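Local coordinates for extrinsic protein in photosystem II (Chaetoceros gracilis, PDB 4K7B) that serves as an extrinsic protein of diatom photosystem II, from a PsbQ-like family and probably with a role in supporting oxygen evolution, at residues Asn65-Phe68 with Lys69-Ser73. Residues are numbered along the deposited sequence; the frame is centred on the assembly and turned at random. Where two conformers were deposited one is given.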
loop_
_atom_site.group_PDB
_atom_site.type_symbol
_atom_site.label_atom_id
_atom_site.label_comp_id
_atom_site.label_asym_id
_atom_site.label_seq_id
_atom_site.Cartn_x
_atom_site.Cartn_y
_atom_site.Cartn_z
ATOM N N ASN A 65 -2.351 6.650 -8.868
ATOM C CA ASN A 65 -1.631 7.269 -9.971
ATOM C C ASN A 65 -0.529 8.180 -9.441
ATOM O O ASN A 65 0.564 8.234 -10.001
ATOM C CB ASN A 65 -2.563 8.067 -10.877
ATOM C CG ASN A 65 -3.415 7.185 -11.792
ATOM O OD1 ASN A 65 -3.095 6.035 -12.054
ATOM N ND2 ASN A 65 -4.517 7.742 -12.285
ATOM N N GLU A 66 -0.812 8.898 -8.357
ATOM C CA GLU A 66 0.199 9.771 -7.763
ATOM C C GLU A 66 1.412 8.983 -7.268
ATOM O O GLU A 66 2.576 9.402 -7.484
ATOM C CB GLU A 66 -0.400 10.587 -6.617
ATOM C CG GLU A 66 0.440 11.782 -6.233
ATOM C CD GLU A 66 0.468 12.838 -7.320
ATOM O OE1 GLU A 66 1.479 13.564 -7.427
ATOM O OE2 GLU A 66 -0.522 12.938 -8.073
ATOM N N ILE A 67 1.155 7.853 -6.598
ATOM C CA ILE A 67 2.265 6.977 -6.213
ATOM C C ILE A 67 3.119 6.601 -7.425
ATOM O O ILE A 67 4.356 6.682 -7.383
ATOM C CB ILE A 67 1.773 5.697 -5.516
ATOM C CG1 ILE A 67 1.129 6.048 -4.182
ATOM C CG2 ILE A 67 2.927 4.701 -5.322
ATOM C CD1 ILE A 67 0.378 4.888 -3.580
ATOM N N PHE A 68 2.466 6.189 -8.508
ATOM C CA PHE A 68 3.257 5.767 -9.670
ATOM C C PHE A 68 3.963 6.905 -10.447
ATOM O O PHE A 68 5.029 6.690 -11.029
ATOM C CB PHE A 68 2.458 4.787 -10.540
ATOM C CG PHE A 68 2.382 3.405 -9.941
ATOM C CD1 PHE A 68 3.153 2.378 -10.459
ATOM C CD2 PHE A 68 1.594 3.155 -8.825
ATOM C CE1 PHE A 68 3.116 1.117 -9.902
ATOM C CE2 PHE A 68 1.554 1.892 -8.257
ATOM C CZ PHE A 68 2.320 0.871 -8.801
ATOM N N LYS A 69 3.403 8.114 -10.391
ATOM C CA LYS A 69 4.040 9.312 -10.956
ATOM C C LYS A 69 5.316 9.592 -10.173
ATOM O O LYS A 69 6.389 9.883 -10.748
ATOM C CB LYS A 69 3.083 10.506 -10.851
ATOM C CG LYS A 69 3.617 11.824 -11.395
ATOM C CD LYS A 69 2.536 12.896 -11.317
ATOM C CE LYS A 69 2.957 14.188 -11.999
ATOM N NZ LYS A 69 1.847 15.181 -12.004
ATOM N N ALA A 70 5.205 9.474 -8.852
ATOM C CA ALA A 70 6.378 9.658 -8.005
ATOM C C ALA A 70 7.437 8.597 -8.257
ATOM O O ALA A 70 8.633 8.905 -8.287
ATOM C CB ALA A 70 5.985 9.687 -6.542
ATOM N N ILE A 71 7.007 7.348 -8.428
ATOM C CA ILE A 71 7.935 6.282 -8.771
ATOM C C ILE A 71 8.677 6.607 -10.055
ATOM O O ILE A 71 9.897 6.456 -10.132
ATOM C CB ILE A 71 7.212 4.933 -8.924
ATOM C CG1 ILE A 71 6.800 4.410 -7.550
ATOM C CG2 ILE A 71 8.117 3.920 -9.646
ATOM C CD1 ILE A 71 5.933 3.176 -7.618
ATOM N N ARG A 72 7.953 7.075 -11.058
ATOM C CA ARG A 72 8.617 7.384 -12.311
ATOM C C ARG A 72 9.595 8.539 -12.150
ATOM O O ARG A 72 10.638 8.561 -12.811
ATOM C CB ARG A 72 7.608 7.699 -13.380
ATOM C CG ARG A 72 8.243 7.768 -14.763
ATOM C CD ARG A 72 7.222 8.204 -15.730
ATOM N NE ARG A 72 7.779 8.397 -17.062
ATOM C CZ ARG A 72 7.632 7.532 -18.057
ATOM N NH1 ARG A 72 6.967 6.401 -17.863
ATOM N NH2 ARG A 72 8.140 7.807 -19.245
ATOM N N SER A 73 9.283 9.489 -11.270
ATOM C CA SER A 73 10.246 10.567 -11.010
ATOM C C SER A 73 11.524 10.090 -10.296
ATOM O O SER A 73 12.542 10.790 -10.289
ATOM C CB SER A 73 9.609 11.665 -10.170
ATOM O OG SER A 73 9.564 11.263 -8.813
#
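With CG swung beside its own backbone N (chi1 -76°), Phe-68 sends its ring out beside Ile-71, whose CG1 is turned likewise (chi1 -73°) and whose chain then runs straight out to CD1. The ring and the Ile-71 chain leave the helix in the same direction, and the methyl settles over the middle of one ring face: Ile-71 CD1 is 4.1 Å from the Phe-68 ring centroid, only 12° off the normal, a CH-pi contact from i to i+3. The same methyl meets Ile-67 CG2 at 4.1 Å, from i to i+4; this branch and the aromatic face lie toward the same side of CD1. Beneath these side chains the backbone is regular alpha-helix. Lys-69 N donates a hydrogen bond to Asn-65 O at 2.9 Å, and Ala-70 N reaches Glu-66 O at 3.0 Å; Ile-71 N and Arg-72 N continue the ladder to Ile-67 O and Phe-68 O. Ser-73 OG donates to Ala-70 O at 2.6 Å and accepts from Asp-75 N, linking this part of the chain to the residues before helix 76-89. In this mostly helical Psb31 protein of the PsbQ-like clan, Ile-67 and Ala-70 pack on helix 76-89, Ile-67 and Phe-68 touch helix 39-49, and Ile-71 meets Phe-32 and Ile-35 of helix 32-37. Glu-66 and Lys-69 are exposed; Glu-66 has two conformers, and in one the charged ends do not touch, so any attraction there is at most long-range. Dispersion and the burial of apolar surface probably hold Phe-68, Ile-71 and Ile-67 together.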